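Local structure of protein yesU (Bacillus subtilis, 1OQ1) at residues F53-V65 with G192-Q204. The protein is of unknown function but adopts a galectin-like beta-sandwich fold of the concanavalin type, which would be consistent with carbohydrate recognition. Numbering follows the deposited sequence.
Sequences FWCPETFPDGIIV and GPVLTKGKIGFRQ. With ACY (acetic acid), chain E.
Lys199 NZ is gripped by two groups of the loop in 53-65, 2.7 Å from Pro56 O and 2.7 Å from Thr58 OG1, and Asp91 adds a salt bridge. Bent at chi2 (-69°), the lysine chain runs CD past Glu57 O before its amine reaches Pro56 and Thr58. In this galectin-like sandwich, strand 51-54 pairs antiparallel with strand 199-205 in one sheet, and the loop after it crosses to strand 63-73 of the other. Phe53 and Phe202 form a hydrogen-bonded pair, each N 2.8 Å from the other's O, while Cys55 N meets Ile200 O nearly head-on. Beyond, the register slips by two residues, and Phe59 pairs with Gly198 through two more backbone bonds. A water bridges the gap, accepting from Ile200 N and lying close to the carbonyls of Cys55 and Glu57. Between the sheets, Ile200 holds CG1 anti to its carbonyl carbon (chi1 -68°), and its side chain crosses that of Phe59 at about a right angle, bringing Ile200 CD1 to 3.6 Å from Phe59 CD1. The same methyl meets Val65 CG2 tip to tip at 3.8 Å; Leu80 also packs on Ile200. On the other side of the sheet, the six-membered part of the Trp54 indole rests obliquely against the backbone of Gly201: Trp54 CE3 stands 3.4 Å from Gly201 CA.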
loop_
_atom_site.group_PDB
_atom_site.type_symbol
_atom_site.label_atom_id
_atom_site.label_comp_id
_atom_site.label_asym_id
_atom_site.label_seq_id
_atom_site.Cartn_x
_atom_site.Cartn_y
_atom_site.Cartn_z
ATOM N N PHE A 53 -2.696 8.352 1.850
ATOM C CA PHE A 53 -2.275 9.324 0.840
ATOM C C PHE A 53 -2.409 8.632 -0.514
ATOM O O PHE A 53 -1.626 7.745 -0.839
ATOM C CB PHE A 53 -0.821 9.711 1.127
ATOM C CG PHE A 53 -0.301 10.852 0.300
ATOM C CD1 PHE A 53 -1.092 11.966 0.029
ATOM C CD2 PHE A 53 1.015 10.840 -0.151
ATOM C CE1 PHE A 53 -0.576 13.049 -0.676
ATOM C CE2 PHE A 53 1.543 11.921 -0.857
ATOM C CZ PHE A 53 0.744 13.026 -1.119
ATOM N N TRP A 54 -3.404 9.046 -1.295
ATOM C CA TRP A 54 -3.686 8.422 -2.586
ATOM C C TRP A 54 -3.094 9.018 -3.851
ATOM O O TRP A 54 -3.050 10.236 -4.023
ATOM C CB TRP A 54 -5.199 8.365 -2.838
ATOM C CG TRP A 54 -6.011 7.659 -1.821
ATOM C CD1 TRP A 54 -6.654 8.215 -0.748
ATOM C CD2 TRP A 54 -6.306 6.260 -1.787
ATOM N NE1 TRP A 54 -7.334 7.246 -0.051
ATOM C CE2 TRP A 54 -7.138 6.035 -0.666
ATOM C CE3 TRP A 54 -5.949 5.171 -2.595
ATOM C CZ2 TRP A 54 -7.620 4.763 -0.332
ATOM C CZ3 TRP A 54 -6.429 3.902 -2.263
ATOM C CH2 TRP A 54 -7.256 3.712 -1.140
ATOM N N CYS A 55 -2.673 8.132 -4.748
ATOM C CA CYS A 55 -2.189 8.526 -6.063
ATOM C C CYS A 55 -3.531 8.710 -6.791
ATOM O O CYS A 55 -4.448 7.908 -6.617
ATOM C CB CYS A 55 -1.386 7.385 -6.689
ATOM S SG CYS A 55 -1.020 7.584 -8.450
ATOM N N PRO A 56 -3.665 9.750 -7.625
ATOM C CA PRO A 56 -4.946 9.949 -8.314
ATOM C C PRO A 56 -5.278 9.053 -9.505
ATOM O O PRO A 56 -6.435 8.986 -9.925
ATOM C CB PRO A 56 -4.878 11.416 -8.720
ATOM C CG PRO A 56 -3.430 11.564 -9.096
ATOM C CD PRO A 56 -2.704 10.813 -7.974
ATOM N N GLU A 57 -4.272 8.375 -10.047
ATOM C CA GLU A 57 -4.458 7.521 -11.220
ATOM C C GLU A 57 -5.155 6.190 -10.984
ATOM O O GLU A 57 -4.889 5.501 -10.002
ATOM C CB GLU A 57 -3.100 7.236 -11.869
ATOM C CG GLU A 57 -2.296 8.480 -12.172
ATOM C CD GLU A 57 -2.937 9.329 -13.243
ATOM O OE1 GLU A 57 -2.691 10.553 -13.256
ATOM O OE2 GLU A 57 -3.680 8.766 -14.077
ATOM N N THR A 58 -6.054 5.829 -11.892
ATOM C CA THR A 58 -6.729 4.543 -11.798
ATOM C C THR A 58 -5.838 3.575 -12.562
ATOM O O THR A 58 -5.558 3.783 -13.748
ATOM C CB THR A 58 -8.115 4.550 -12.472
ATOM O OG1 THR A 58 -8.995 5.429 -11.764
ATOM C CG2 THR A 58 -8.709 3.145 -12.476
ATOM N N PHE A 59 -5.368 2.532 -11.889
ATOM C CA PHE A 59 -4.528 1.552 -12.556
ATOM C C PHE A 59 -5.339 0.326 -12.940
ATOM O O PHE A 59 -6.316 -0.020 -12.280
ATOM C CB PHE A 59 -3.356 1.156 -11.655
ATOM C CG PHE A 59 -2.445 2.302 -11.322
ATOM C CD1 PHE A 59 -2.522 2.934 -10.087
ATOM C CD2 PHE A 59 -1.536 2.775 -12.264
ATOM C CE1 PHE A 59 -1.707 4.024 -9.789
ATOM C CE2 PHE A 59 -0.717 3.864 -11.978
ATOM C CZ PHE A 59 -0.804 4.490 -10.735
ATOM N N PRO A 60 -4.956 -0.336 -14.035
ATOM C CA PRO A 60 -5.678 -1.528 -14.477
ATOM C C PRO A 60 -5.274 -2.750 -13.659
ATOM O O PRO A 60 -4.391 -2.678 -12.799
ATOM C CB PRO A 60 -5.251 -1.657 -15.931
ATOM C CG PRO A 60 -3.808 -1.225 -15.863
ATOM C CD PRO A 60 -3.889 0.016 -14.990
ATOM N N ASP A 61 -5.942 -3.866 -13.921
ATOM C CA ASP A 61 -5.617 -5.113 -13.249
ATOM C C ASP A 61 -4.396 -5.632 -14.014
ATOM O O ASP A 61 -4.086 -5.123 -15.092
ATOM C CB ASP A 61 -6.784 -6.091 -13.391
ATOM C CG ASP A 61 -6.697 -7.255 -12.426
ATOM O OD1 ASP A 61 -5.654 -7.415 -11.750
ATOM O OD2 ASP A 61 -7.685 -8.015 -12.351
ATOM N N GLY A 62 -3.709 -6.629 -13.469
ATOM C CA GLY A 62 -2.550 -7.187 -14.149
ATOM C C GLY A 62 -1.367 -6.240 -14.160
ATOM O O GLY A 62 -0.886 -5.835 -15.220
ATOM N N ILE A 63 -0.880 -5.907 -12.972
ATOM C CA ILE A 63 0.229 -4.976 -12.846
ATOM C C ILE A 63 1.246 -5.400 -11.798
ATOM O O ILE A 63 0.965 -6.234 -10.942
ATOM C CB ILE A 63 -0.282 -3.576 -12.439
ATOM C CG1 ILE A 63 -1.129 -3.693 -11.164
ATOM C CG2 ILE A 63 -1.091 -2.956 -13.580
ATOM C CD1 ILE A 63 -1.536 -2.361 -10.540
ATOM N N ILE A 64 2.433 -4.812 -11.884
ATOM C CA ILE A 64 3.496 -5.058 -10.921
ATOM C C ILE A 64 3.830 -3.676 -10.369
ATOM O O ILE A 64 4.202 -2.771 -11.117
ATOM C CB ILE A 64 4.727 -5.701 -11.579
ATOM C CG1 ILE A 64 4.355 -7.092 -12.115
ATOM C CG2 ILE A 64 5.861 -5.814 -10.562
ATOM C CD1 ILE A 64 5.506 -7.840 -12.757
ATOM N N VAL A 65 3.662 -3.523 -9.057
ATOM C CA VAL A 65 3.890 -2.252 -8.370
ATOM C C VAL A 65 5.185 -2.290 -7.572
ATOM O O VAL A 65 5.399 -3.198 -6.771
ATOM C CB VAL A 65 2.714 -1.940 -7.408
ATOM C CG1 VAL A 65 2.910 -0.574 -6.759
ATOM C CG2 VAL A 65 1.394 -1.991 -8.162
ATOM N N GLY A 192 -16.286 -12.484 -1.769
ATOM C CA GLY A 192 -16.836 -11.685 -2.851
ATOM C C GLY A 192 -16.049 -11.755 -4.144
ATOM O O GLY A 192 -14.987 -12.373 -4.200
ATOM N N PRO A 193 -16.555 -11.119 -5.212
ATOM C CA PRO A 193 -15.889 -11.112 -6.515
ATOM C C PRO A 193 -14.452 -10.598 -6.447
ATOM O O PRO A 193 -14.103 -9.784 -5.594
ATOM C CB PRO A 193 -16.780 -10.200 -7.350
ATOM C CG PRO A 193 -18.139 -10.437 -6.763
ATOM C CD PRO A 193 -17.852 -10.424 -5.284
ATOM N N VAL A 194 -13.627 -11.086 -7.358
ATOM C CA VAL A 194 -12.235 -10.672 -7.427
ATOM C C VAL A 194 -12.176 -9.185 -7.775
ATOM O O VAL A 194 -12.928 -8.713 -8.639
ATOM C CB VAL A 194 -11.483 -11.488 -8.512
ATOM C CG1 VAL A 194 -10.132 -10.869 -8.791
ATOM C CG2 VAL A 194 -11.313 -12.939 -8.055
ATOM N N LEU A 195 -11.303 -8.443 -7.097
ATOM C CA LEU A 195 -11.145 -7.019 -7.377
ATOM C C LEU A 195 -10.211 -6.888 -8.575
ATOM O O LEU A 195 -9.319 -7.712 -8.766
ATOM C CB LEU A 195 -10.577 -6.284 -6.161
ATOM C CG LEU A 195 -11.478 -6.366 -4.923
ATOM C CD1 LEU A 195 -10.913 -5.486 -3.813
ATOM C CD2 LEU A 195 -12.892 -5.922 -5.293
ATOM N N THR A 196 -10.411 -5.856 -9.382
ATOM C CA THR A 196 -9.599 -5.694 -10.578
ATOM C C THR A 196 -8.772 -4.414 -10.624
ATOM O O THR A 196 -7.635 -4.390 -10.154
ATOM C CB THR A 196 -10.489 -5.789 -11.843
ATOM O OG1 THR A 196 -11.511 -4.780 -11.798
ATOM C CG2 THR A 196 -11.156 -7.165 -11.918
ATOM N N LYS A 197 -9.349 -3.358 -11.189
ATOM C CA LYS A 197 -8.669 -2.070 -11.322
ATOM C C LYS A 197 -8.954 -1.159 -10.135
ATOM O O LYS A 197 -9.819 -1.453 -9.310
ATOM C CB LYS A 197 -9.131 -1.377 -12.605
ATOM C CG LYS A 197 -10.621 -1.082 -12.619
ATOM C CD LYS A 197 -11.066 -0.435 -13.919
ATOM C CE LYS A 197 -12.566 -0.182 -13.905
ATOM N NZ LYS A 197 -13.046 0.408 -15.187
ATOM N N GLY A 198 -8.231 -0.046 -10.049
ATOM C CA GLY A 198 -8.454 0.878 -8.950
ATOM C C GLY A 198 -7.273 1.753 -8.579
ATOM O O GLY A 198 -6.222 1.712 -9.219
ATOM N N LYS A 199 -7.441 2.548 -7.529
ATOM C CA LYS A 199 -6.385 3.442 -7.080
ATOM C C LYS A 199 -5.426 2.733 -6.129
ATOM O O LYS A 199 -5.760 1.702 -5.540
ATOM C CB LYS A 199 -6.972 4.644 -6.338
ATOM C CG LYS A 199 -8.158 5.320 -7.003
ATOM C CD LYS A 199 -7.788 6.043 -8.279
ATOM C CE LYS A 199 -8.975 6.877 -8.773
ATOM N NZ LYS A 199 -8.706 7.520 -10.090
ATOM N N ILE A 200 -4.239 3.312 -5.986
ATOM C CA ILE A 200 -3.218 2.806 -5.076
ATOM C C ILE A 200 -2.964 3.918 -4.057
ATOM O O ILE A 200 -2.846 5.089 -4.425
ATOM C CB ILE A 200 -1.906 2.485 -5.810
ATOM C CG1 ILE A 200 -2.122 1.282 -6.734
ATOM C CG2 ILE A 200 -0.796 2.210 -4.793
ATOM C CD1 ILE A 200 -0.938 0.946 -7.596
ATOM N N GLY A 201 -2.893 3.552 -2.782
ATOM C CA GLY A 201 -2.674 4.542 -1.743
ATOM C C GLY A 201 -1.681 4.101 -0.684
ATOM O O GLY A 201 -1.477 2.905 -0.461
ATOM N N PHE A 202 -1.079 5.084 -0.022
ATOM C CA PHE A 202 -0.090 4.843 1.017
ATOM C C PHE A 202 -0.617 5.248 2.383
ATOM O O PHE A 202 -0.863 6.429 2.631
ATOM C CB PHE A 202 1.179 5.640 0.707
ATOM C CG PHE A 202 1.905 5.164 -0.514
ATOM C CD1 PHE A 202 3.008 4.318 -0.398
ATOM C CD2 PHE A 202 1.460 5.516 -1.784
ATOM C CE1 PHE A 202 3.653 3.829 -1.529
ATOM C CE2 PHE A 202 2.101 5.031 -2.925
ATOM C CZ PHE A 202 3.199 4.186 -2.794
ATOM N N ARG A 203 -0.789 4.271 3.268
ATOM C CA ARG A 203 -1.274 4.562 4.612
ATOM C C ARG A 203 -0.190 4.423 5.665
ATOM O O ARG A 203 0.731 3.621 5.531
ATOM C CB ARG A 203 -2.435 3.633 4.988
ATOM C CG ARG A 203 -2.853 3.724 6.465
ATOM C CD ARG A 203 -4.058 2.836 6.749
ATOM N NE ARG A 203 -4.582 2.964 8.110
ATOM C CZ ARG A 203 -5.131 4.075 8.598
ATOM N NH1 ARG A 203 -5.219 5.160 7.846
ATOM N NH2 ARG A 203 -5.628 4.091 9.829
ATOM N N GLN A 204 -0.298 5.227 6.713
ATOM C CA GLN A 204 0.629 5.151 7.826
ATOM C C GLN A 204 -0.150 5.386 9.100
ATOM O O GLN A 204 -1.103 6.167 9.115
ATOM C CB GLN A 204 1.726 6.218 7.742
ATOM C CG GLN A 204 2.744 6.021 6.637
ATOM C CD GLN A 204 3.974 6.899 6.825
ATOM O OE1 GLN A 204 4.022 7.747 7.725
ATOM N NE2 GLN A 204 4.973 6.702 5.976
HETATM C C ACY E . -5.020 1.055 11.177
HETATM O O ACY E . -4.369 0.758 10.078
HETATM O OXT ACY E . -5.466 2.199 11.536
HETATM C CH3 ACY E . -5.239 -0.132 12.099
HETATM O O HOH W 1 -3.648 5.463 -7.735
HETATM O O HOH W 2 -5.173 -2.931 -10.049
#